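Local coordinates for Two-component system sensor histidine kinase (Bacteroides thetaiotaomicron, PDB 3OTT), which probably senses saccharides outside the cell through its propeller-bearing extracellular part, the piece crystallised here, and signals inward as a histidine kinase, at residues I312-I317 with G615-G620; T320-Q325 with A358-M363; F326-R331 with N373-I378. One frame throughout, in Å; residues are numbered along the deposited sequence.

Interaction 1 of 3, residues I312-I317 with G615-G620. With TBR (hexatantalum dodecabromide), chain D.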
loop_
_atom_site.group_PDB
_atom_site.type_symbol
_atom_site.label_atom_id
_atom_site.label_comp_id
_atom_site.label_asym_id
_atom_site.label_seq_id
_atom_site.Cartn_x
_atom_site.Cartn_y
_atom_site.Cartn_z
ATOM N N ILE B 312 13.123 7.690 5.439
ATOM C CA ILE B 312 11.829 7.932 4.858
ATOM C C ILE B 312 11.560 6.766 3.901
ATOM O O ILE B 312 12.350 6.566 2.980
ATOM C CB ILE B 312 11.884 9.256 4.082
ATOM C CG1 ILE B 312 12.280 10.386 5.052
ATOM C CG2 ILE B 312 10.612 9.474 3.350
ATOM C CD1 ILE B 312 11.354 11.564 5.153
ATOM N N PRO B 313 10.497 5.959 4.148
ATOM C CA PRO B 313 10.128 4.870 3.230
ATOM C C PRO B 313 9.394 5.469 2.063
ATOM O O PRO B 313 8.793 6.550 2.226
ATOM C CB PRO B 313 9.183 3.974 4.068
ATOM C CG PRO B 313 8.640 4.843 5.084
ATOM C CD PRO B 313 9.732 5.879 5.412
ATOM N N ILE B 314 9.446 4.812 0.910
ATOM C CA ILE B 314 8.897 5.395 -0.327
ATOM C C ILE B 314 7.417 5.572 -0.251
ATOM O O ILE B 314 6.906 6.451 -0.888
ATOM C CB ILE B 314 8.970 4.508 -1.642
ATOM C CG1 ILE B 314 9.891 3.352 -1.561
ATOM C CG2 ILE B 314 9.332 5.345 -2.880
ATOM C CD1 ILE B 314 10.028 2.712 -2.977
ATOM N N SER B 315 6.730 4.667 0.437
ATOM C CA SER B 315 5.299 4.735 0.538
ATOM C C SER B 315 4.871 6.058 1.160
ATOM O O SER B 315 3.750 6.454 0.986
ATOM C CB SER B 315 4.714 3.565 1.358
ATOM O OG SER B 315 5.295 3.494 2.645
ATOM N N GLN B 316 5.766 6.706 1.897
ATOM C CA GLN B 316 5.463 8.000 2.496
ATOM C C GLN B 316 5.398 9.099 1.404
ATOM O O GLN B 316 4.823 10.139 1.622
ATOM C CB GLN B 316 6.470 8.358 3.622
ATOM C CG GLN B 316 6.097 9.638 4.447
ATOM C CD GLN B 316 7.145 10.025 5.477
ATOM O OE1 GLN B 316 7.624 9.192 6.255
ATOM N NE2 GLN B 316 7.501 11.289 5.495
ATOM N N ILE B 317 5.961 8.826 0.230
ATOM C CA ILE B 317 5.994 9.761 -0.905
ATOM C C ILE B 317 4.826 9.955 -1.941
ATOM O O ILE B 317 4.171 10.973 -1.839
ATOM C CB ILE B 317 7.364 9.677 -1.630
ATOM C CG1 ILE B 317 8.509 10.013 -0.665
ATOM C CG2 ILE B 317 7.393 10.530 -2.878
ATOM C CD1 ILE B 317 8.455 11.410 0.083
ATOM N N GLY B 615 18.519 4.280 -0.879
ATOM C CA GLY B 615 18.763 2.887 -0.577
ATOM C C GLY B 615 17.569 2.064 -0.950
ATOM O O GLY B 615 16.940 2.336 -1.956
ATOM N N ALA B 616 17.277 1.031 -0.148
ATOM C CA ALA B 616 16.246 0.064 -0.469
ATOM C C ALA B 616 14.885 0.585 -0.026
ATOM O O ALA B 616 14.659 0.802 1.162
ATOM C CB ALA B 616 16.561 -1.273 0.219
ATOM N N ASP B 617 13.992 0.815 -0.981
ATOM C CA ASP B 617 12.598 1.239 -0.648
ATOM C C ASP B 617 12.515 2.517 0.217
ATOM O O ASP B 617 11.592 2.678 1.043
ATOM C CB ASP B 617 11.826 0.058 -0.011
ATOM C CG ASP B 617 11.873 -1.232 -0.900
ATOM O OD1 ASP B 617 11.999 -1.144 -2.148
ATOM O OD2 ASP B 617 11.821 -2.341 -0.350
ATOM N N GLY B 618 13.458 3.453 0.026
ATOM C CA GLY B 618 13.426 4.662 0.841
ATOM C C GLY B 618 14.758 5.369 0.813
ATOM O O GLY B 618 15.668 4.961 0.083
ATOM N N PHE B 619 14.863 6.449 1.578
ATOM C CA PHE B 619 16.070 7.212 1.630
ATOM C C PHE B 619 16.236 7.842 3.008
ATOM O O PHE B 619 15.263 8.170 3.674
ATOM C CB PHE B 619 16.086 8.306 0.549
ATOM C CG PHE B 619 14.951 9.270 0.659
ATOM C CD1 PHE B 619 13.771 9.033 -0.003
ATOM C CD2 PHE B 619 15.060 10.413 1.464
ATOM C CE1 PHE B 619 12.694 9.904 0.127
ATOM C CE2 PHE B 619 14.017 11.317 1.566
ATOM C CZ PHE B 619 12.828 11.064 0.906
ATOM N N GLY B 620 17.475 8.018 3.428
ATOM C CA GLY B 620 17.732 8.771 4.665
ATOM C C GLY B 620 17.941 10.245 4.364
ATOM O O GLY B 620 18.272 10.643 3.245
HETATM TA TA1 TBR D . 4.205 11.253 10.060
HETATM TA TA2 TBR D . 4.044 13.196 11.990
HETATM TA TA3 TBR D . 5.097 13.842 9.415
HETATM TA TA4 TBR D . 2.593 14.838 10.270
HETATM TA TA5 TBR D . 2.753 12.843 8.315
HETATM TA TA6 TBR D . 1.793 12.193 10.845
HETATM BR BR1 TBR D . 5.431 10.955 12.334
HETATM BR BR2 TBR D . 6.537 11.653 8.973
HETATM BR BR3 TBR D . 3.594 10.454 7.690
HETATM BR BR4 TBR D . 2.273 9.640 10.661
HETATM BR BR5 TBR D . 6.363 14.307 11.664
HETATM BR BR6 TBR D . 4.682 13.874 6.856
HETATM BR BR7 TBR D . 1.419 15.046 7.939
HETATM BR BR8 TBR D . 0.226 14.266 11.159
HETATM BR BR9 TBR D . 3.224 15.575 12.686
HETATM BR BRA TBR D . 4.485 16.390 9.315
HETATM BR BRB TBR D . 0.413 11.767 8.680
HETATM BR BRC TBR D . 2.190 12.150 13.424
#
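Gly618 lies so close to Ile312 that a side chain could not fit. Its CA is 3.1 Å from Ile312 O, and a CB would clash with that oxygen. The extended backbone of Gly618 would also jam a CB against the carbonyl of Asp617, so both features call for glycine. Gly618 faces Pro313 in a non-hydrogen-bonded antiparallel pair. The next pair in register, Ile312 and Phe619, is antiparallel and hydrogen-bonded. Ile312 N donates to Phe619 O at 2.8 Å and nearly straight (171°), and Phe619 N returns a bond to Ile312 O at 2.9 Å. Past the strand end Ile314 N reaches Asp617 O at 3.0 Å, from above the carbonyl plane and not along a lone pair.

Strand 310-313, at the N-terminal end of the second propeller, completes a four-stranded blade with strands 601-605, 610-615 and 618-623 from its C-terminal end. This is the molecular velcro that closes a beta-propeller ring.

On one face of this sheet the side chains of Ile312 and Phe619 run side by side. Ile312 CB sits over one face of the ring, 4.0 Å from its centroid, and CG2 meets Phe619 CZ at 3.7 Å. CG2 stands anti to the backbone N, which turns it to the ring. Ile317 CG1 comes to the ring edge, and Phe339 meets the same ring edge-to-face. Asp617 OD1 accepts a bond from Asn324 N. Gln316 lies beyond the sheet contact: its NE2 bonds Ala352 O and lies 3.6 Å from BR2 of the hexatantalum dodecabromide cluster.

Interaction 2 of 3, residues T320-Q325 with A358-M363; sequences TGDGNQ and AIWYRM
Trp360 holds its CG trans to the backbone N (chi1 -167°), which sends the indole out to Asp322. The Asp322 CG lies beside its own backbone N (chi1 -72°), and its carboxylate then meets Arg362. Trp360 belongs to the outermost strand, 359-361, of a four-stranded blade of the second beta-propeller. Residues 320-325 form the loop that leads into the first strand of the same blade, so the contact ties the entry loop to the blade's outer edge.

Asp322 CB packs on Trp360 CH2 at 3.4 Å. Gly323 O lies in the ring plane at its edge, 3.5 Å from CZ2 of Trp360, and also accepts a bond from Asn343 ND2. The Asn324 amide is almost parallel to the indole (6°), with its ND2 3.9 Å from Trp360 CZ2. That amide is fixed from outside: OD1 accepts from Asn343 N, and ND2 donates to Gly344 O. The indole NE1 donates to Asn343 O. With an alanine here instead of Trp360, a gap is likely to open beside Asp322, leaving Asn343 O without this donor and the Arg362 guanidinium without its flat support.

The guanidinium of Arg362 lies over one indole face, its CZ 3.9 Å above the ring plane. Carboxylate and guanidinium planes are steeply inclined, and the salt bridge is a single weak bond: Arg362 NH2 to Asp322 OD2, 2.7 Å.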
loop_
_atom_site.group_PDB
_atom_site.type_symbol
_atom_site.label_atom_id
_atom_site.label_comp_id
_atom_site.label_asym_id
_atom_site.label_seq_id
_atom_site.Cartn_x
_atom_site.Cartn_y
_atom_site.Cartn_z
ATOM N N THR B 320 1.886 4.173 -1.976
ATOM C CA THR B 320 1.814 2.835 -2.598
ATOM C C THR B 320 2.868 1.936 -1.982
ATOM O O THR B 320 3.841 2.425 -1.446
ATOM C CB THR B 320 2.178 2.917 -4.103
ATOM O OG1 THR B 320 1.354 3.903 -4.741
ATOM C CG2 THR B 320 1.996 1.573 -4.797
ATOM N N GLY B 321 2.683 0.617 -2.079
ATOM C CA GLY B 321 3.669 -0.353 -1.571
ATOM C C GLY B 321 4.731 -0.802 -2.574
ATOM O O GLY B 321 5.484 -1.725 -2.279
ATOM N N ASP B 322 4.795 -0.193 -3.762
ATOM C CA ASP B 322 5.847 -0.532 -4.778
ATOM C C ASP B 322 7.267 -0.244 -4.291
ATOM O O ASP B 322 7.515 0.757 -3.639
ATOM C CB ASP B 322 5.634 0.243 -6.084
ATOM C CG ASP B 322 4.419 -0.253 -6.886
ATOM O OD1 ASP B 322 4.294 -1.467 -7.108
ATOM O OD2 ASP B 322 3.587 0.572 -7.324
ATOM N N GLY B 323 8.199 -1.109 -4.639
ATOM C CA GLY B 323 9.560 -0.944 -4.245
ATOM C C GLY B 323 10.385 -0.161 -5.256
ATOM O O GLY B 323 9.946 0.035 -6.367
ATOM N N ASN B 324 11.556 0.318 -4.827
ATOM C CA ASN B 324 12.530 0.853 -5.698
ATOM C C ASN B 324 13.828 0.783 -4.996
ATOM O O ASN B 324 13.861 1.023 -3.817
ATOM C CB ASN B 324 12.237 2.318 -6.039
ATOM C CG ASN B 324 12.870 2.737 -7.352
ATOM O OD1 ASN B 324 13.810 2.122 -7.822
ATOM N ND2 ASN B 324 12.301 3.733 -7.984
ATOM N N GLN B 325 14.909 0.453 -5.688
ATOM C CA GLN B 325 16.257 0.659 -5.156
ATOM C C GLN B 325 16.874 1.916 -5.812
ATOM O O GLN B 325 17.071 1.967 -7.034
ATOM C CB GLN B 325 17.135 -0.550 -5.456
ATOM C CG GLN B 325 18.597 -0.399 -4.926
ATOM C CD GLN B 325 18.679 -0.747 -3.469
ATOM O OE1 GLN B 325 17.996 -1.662 -3.013
ATOM N NE2 GLN B 325 19.516 -0.018 -2.721
ATOM N N ALA B 358 3.374 12.981 -6.017
ATOM C CA ALA B 358 4.440 12.202 -6.643
ATOM C C ALA B 358 3.961 11.732 -7.997
ATOM O O ALA B 358 2.798 11.378 -8.174
ATOM C CB ALA B 358 4.781 11.025 -5.776
ATOM N N ILE B 359 4.854 11.738 -8.961
ATOM C CA ILE B 359 4.577 11.043 -10.209
ATOM C C ILE B 359 5.659 9.976 -10.421
ATOM O O ILE B 359 6.856 10.257 -10.303
ATOM C CB ILE B 359 4.561 12.022 -11.377
ATOM C CG1 ILE B 359 3.460 13.053 -11.158
ATOM C CG2 ILE B 359 4.343 11.311 -12.706
ATOM C CD1 ILE B 359 3.597 14.216 -12.124
ATOM N N TRP B 360 5.240 8.765 -10.770
ATOM C CA TRP B 360 6.158 7.667 -10.812
ATOM C C TRP B 360 6.157 7.127 -12.233
ATOM O O TRP B 360 5.146 6.515 -12.650
ATOM C CB TRP B 360 5.732 6.572 -9.837
ATOM C CG TRP B 360 6.803 5.521 -9.596
ATOM C CD1 TRP B 360 7.841 5.179 -10.424
ATOM C CD2 TRP B 360 6.921 4.699 -8.430
ATOM N NE1 TRP B 360 8.604 4.199 -9.834
ATOM C CE2 TRP B 360 8.065 3.898 -8.601
ATOM C CE3 TRP B 360 6.160 4.579 -7.234
ATOM C CZ2 TRP B 360 8.473 2.972 -7.643
ATOM C CZ3 TRP B 360 6.556 3.659 -6.277
ATOM C CH2 TRP B 360 7.711 2.865 -6.480
ATOM N N TYR B 361 7.272 7.385 -12.946
ATOM C CA TYR B 361 7.456 7.007 -14.353
ATOM C C TYR B 361 8.038 5.604 -14.425
ATOM O O TYR B 361 9.088 5.306 -13.778
ATOM C CB TYR B 361 8.403 7.961 -15.070
ATOM C CG TYR B 361 7.824 9.322 -15.228
ATOM C CD1 TYR B 361 7.971 10.300 -14.202
ATOM C CD2 TYR B 361 7.089 9.664 -16.371
ATOM C CE1 TYR B 361 7.378 11.583 -14.317
ATOM C CE2 TYR B 361 6.499 10.975 -16.504
ATOM C CZ TYR B 361 6.654 11.905 -15.445
ATOM O OH TYR B 361 6.099 13.150 -15.513
ATOM N N ARG B 362 7.327 4.714 -15.118
ATOM C CA ARG B 362 7.910 3.393 -15.354
ATOM C C ARG B 362 7.399 2.717 -16.553
ATOM O O ARG B 362 6.380 3.151 -17.126
ATOM C CB ARG B 362 7.806 2.456 -14.177
ATOM C CG ARG B 362 6.502 2.118 -13.815
ATOM C CD ARG B 362 6.256 2.809 -12.507
ATOM N NE ARG B 362 6.230 1.931 -11.340
ATOM C CZ ARG B 362 5.166 1.880 -10.537
ATOM N NH1 ARG B 362 4.104 2.639 -10.824
ATOM N NH2 ARG B 362 5.150 1.102 -9.466
ATOM N N MET B 363 8.121 1.677 -16.934
ATOM C CA MET B 363 7.736 0.898 -18.051
ATOM C C MET B 363 6.458 0.179 -17.691
ATOM O O MET B 363 6.368 -0.480 -16.662
ATOM C CB MET B 363 8.875 -0.065 -18.461
ATOM C CG MET B 363 8.438 -1.283 -19.258
ATOM S SD MET B 363 8.164 -0.964 -21.006
ATOM C CE MET B 363 6.488 -0.346 -21.122
#

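Interaction 3 of 3, residues F326-R331 with N373-I378; sequences FYSLFR and NRIRHI
The NH2 of Arg374 is gripped by two carboxylates, those of Asp72 and Asp113 of the second subunit. Its NH1 bonds Gln129 of that subunit and comes within 4.1 Å of Tyr327 CE2. The guanidinium and the Tyr327 ring are turned 50° to each other and cross at a slant. A bend at chi3 of Arg374 brings the group close to Tyr327. The Tyr327 hydroxyl in turn bonds Gln127 of the second subunit, so both side chains end at the dimer interface.

Further along, the contact is apolar. Ile378 carries it with two branches. CD1 lies 3.5 Å from Ser328 CB, and CG2 packs on Phe330 CB at 3.8 Å. CG2 points away from the backbone N and CG1 lies beside it (chi1 -48°), so the two branches part between Ser328 and Phe330. Ser328 OG stands 3.5 Å from Arg376 O, near it without a hydrogen bond.

The axes of strands 326-331 and 375-378 approach to 6.1 Å and run nearly parallel, at 18°. Side chains join them, since each strand bonds within its own sheet. Each also carries a classic beta bulge: Tyr327 and Ser328 face Gly340, and Arg376 and His377 face Ala389. Side-by-side packing of the first, innermost strands of successive blades is characteristic of the beta-propeller.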
loop_
_atom_site.group_PDB
_atom_site.type_symbol
_atom_site.label_atom_id
_atom_site.label_comp_id
_atom_site.label_asym_id
_atom_site.label_seq_id
_atom_site.Cartn_x
_atom_site.Cartn_y
_atom_site.Cartn_z
ATOM N N PHE B 326 17.213 2.911 -5.004
ATOM C CA PHE B 326 17.596 4.219 -5.530
ATOM C C PHE B 326 19.043 4.321 -5.905
ATOM O O PHE B 326 19.916 4.083 -5.039
ATOM C CB PHE B 326 17.213 5.343 -4.535
ATOM C CG PHE B 326 15.723 5.502 -4.345
ATOM C CD1 PHE B 326 15.140 5.192 -3.145
ATOM C CD2 PHE B 326 14.916 5.964 -5.378
ATOM C CE1 PHE B 326 13.770 5.337 -2.981
ATOM C CE2 PHE B 326 13.531 6.098 -5.225
ATOM C CZ PHE B 326 12.972 5.795 -4.040
ATOM N N TYR B 327 19.299 4.620 -7.193
ATOM C CA TYR B 327 20.650 4.767 -7.730
ATOM C C TYR B 327 21.026 6.204 -8.153
ATOM O O TYR B 327 22.211 6.536 -8.276
ATOM C CB TYR B 327 20.952 3.759 -8.870
ATOM C CG TYR B 327 20.908 2.296 -8.401
ATOM C CD1 TYR B 327 21.881 1.775 -7.516
ATOM C CD2 TYR B 327 19.908 1.446 -8.826
ATOM C CE1 TYR B 327 21.853 0.411 -7.095
ATOM C CE2 TYR B 327 19.851 0.089 -8.393
ATOM C CZ TYR B 327 20.844 -0.415 -7.558
ATOM O OH TYR B 327 20.762 -1.744 -7.152
ATOM N N SER B 328 20.023 7.034 -8.364
ATOM C CA SER B 328 20.220 8.438 -8.749
ATOM C C SER B 328 19.197 9.286 -8.026
ATOM O O SER B 328 17.977 9.038 -8.093
ATOM C CB SER B 328 20.040 8.653 -10.233
ATOM O OG SER B 328 20.823 7.743 -10.952
ATOM N N LEU B 329 19.740 10.256 -7.300
ATOM C CA LEU B 329 18.974 11.293 -6.645
ATOM C C LEU B 329 19.445 12.607 -7.264
ATOM O O LEU B 329 20.647 12.788 -7.589
ATOM C CB LEU B 329 19.260 11.271 -5.164
ATOM C CG LEU B 329 19.209 9.883 -4.504
ATOM C CD1 LEU B 329 19.769 9.968 -3.099
ATOM C CD2 LEU B 329 17.785 9.289 -4.486
ATOM N N PHE B 330 18.472 13.484 -7.510
ATOM C CA PHE B 330 18.698 14.753 -8.140
ATOM C C PHE B 330 17.556 15.685 -7.799
ATOM O O PHE B 330 16.415 15.280 -7.679
ATOM C CB PHE B 330 18.826 14.579 -9.652
ATOM C CG PHE B 330 19.362 15.808 -10.356
ATOM C CD1 PHE B 330 20.737 16.078 -10.368
ATOM C CD2 PHE B 330 18.474 16.706 -11.015
ATOM C CE1 PHE B 330 21.235 17.248 -11.033
ATOM C CE2 PHE B 330 18.943 17.865 -11.658
ATOM C CZ PHE B 330 20.317 18.151 -11.656
ATOM N N ARG B 331 17.864 16.937 -7.593
ATOM C CA ARG B 331 16.831 17.963 -7.438
ATOM C C ARG B 331 17.097 19.027 -8.529
ATOM O O ARG B 331 18.204 19.547 -8.637
ATOM C CB ARG B 331 16.922 18.597 -6.040
ATOM C CG ARG B 331 15.684 19.376 -5.650
ATOM C CD ARG B 331 15.927 20.333 -4.559
ATOM N NE ARG B 331 14.666 20.873 -4.089
ATOM C CZ ARG B 331 14.593 21.906 -3.244
ATOM N NH1 ARG B 331 15.721 22.464 -2.834
ATOM N NH2 ARG B 331 13.421 22.379 -2.818
ATOM N N ASN B 373 12.823 0.706 -16.988
ATOM C CA ASN B 373 12.792 1.024 -15.568
ATOM C C ASN B 373 14.142 1.374 -14.925
ATOM O O ASN B 373 14.194 2.097 -13.899
ATOM C CB ASN B 373 12.150 -0.148 -14.811
ATOM C CG ASN B 373 10.645 -0.123 -14.919
ATOM O OD1 ASN B 373 10.064 0.903 -15.246
ATOM N ND2 ASN B 373 10.021 -1.227 -14.674
ATOM N N ARG B 374 15.214 0.852 -15.486
ATOM C CA ARG B 374 16.508 0.946 -14.834
ATOM C C ARG B 374 17.165 2.300 -15.177
ATOM O O ARG B 374 17.589 2.535 -16.295
ATOM C CB ARG B 374 17.380 -0.261 -15.208
ATOM C CG ARG B 374 18.682 -0.409 -14.434
ATOM C CD ARG B 374 19.229 -1.874 -14.407
ATOM N NE ARG B 374 18.351 -2.830 -13.752
ATOM C CZ ARG B 374 18.290 -3.052 -12.439
ATOM N NH1 ARG B 374 19.097 -2.406 -11.551
ATOM N NH2 ARG B 374 17.429 -3.949 -11.999
ATOM N N ILE B 375 17.173 3.194 -14.200
ATOM C CA ILE B 375 17.659 4.548 -14.330
ATOM C C ILE B 375 19.106 4.477 -13.893
ATOM O O ILE B 375 19.425 3.816 -12.868
ATOM C CB ILE B 375 16.937 5.478 -13.317
ATOM C CG1 ILE B 375 15.393 5.374 -13.451
ATOM C CG2 ILE B 375 17.416 6.923 -13.528
ATOM C CD1 ILE B 375 14.932 5.524 -14.839
ATOM N N ARG B 376 19.986 5.120 -14.654
ATOM C CA ARG B 376 21.429 5.086 -14.360
ATOM C C ARG B 376 22.010 6.492 -14.101
ATOM O O ARG B 376 23.027 6.625 -13.458
ATOM C CB ARG B 376 22.194 4.321 -15.452
ATOM C CG ARG B 376 21.478 3.068 -15.956
ATOM C CD ARG B 376 22.314 2.028 -16.615
ATOM N NE ARG B 376 23.047 1.402 -15.592
ATOM C CZ ARG B 376 23.056 0.120 -15.224
ATOM N NH1 ARG B 376 22.362 -0.867 -15.824
ATOM N NH2 ARG B 376 23.851 -0.130 -14.205
ATOM N N HIS B 377 21.317 7.538 -14.520
ATOM C CA HIS B 377 21.820 8.877 -14.301
ATOM C C HIS B 377 20.770 9.912 -14.624
ATOM O O HIS B 377 19.973 9.726 -15.553
ATOM C CB HIS B 377 23.113 9.173 -15.066
ATOM C CG HIS B 377 23.878 10.337 -14.512
ATOM N ND1 HIS B 377 24.337 11.376 -15.301
ATOM C CD2 HIS B 377 24.219 10.654 -13.240
ATOM C CE1 HIS B 377 24.968 12.257 -14.537
ATOM N NE2 HIS B 377 24.914 11.832 -13.282
ATOM N N ILE B 378 20.727 10.944 -13.783
ATOM C CA ILE B 378 19.852 12.085 -13.962
ATOM C C ILE B 378 20.725 13.366 -14.056
ATOM O O ILE B 378 21.613 13.590 -13.216
ATOM C CB ILE B 378 18.835 12.191 -12.794
ATOM C CG1 ILE B 378 18.185 10.835 -12.548
ATOM C CG2 ILE B 378 17.760 13.293 -13.098
ATOM C CD1 ILE B 378 17.388 10.741 -11.160
#

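In the fold
The three contacts follow one route through the second propeller, from its closing blade to the next two blades. Interactions 1 and 2 have centres about 11 Å apart and join through Asp617 N and Asn324 O, 2.8 Å, probably a hydrogen bond. Interaction 3 lies about 14 Å, centre to centre, from interaction 1; Phe326 N approaches Gly615 O at 3.1 Å, probably another. Interactions 2 and 3 are about 12 Å apart by their centres and meet where Met363 N reaches Asn373 OD1 at 2.7 Å, again probably a hydrogen bond. The hexatantalum dodecabromide pocket includes Gln316 of interaction 1, whereas interactions 2 and 3 both touch the second subunit.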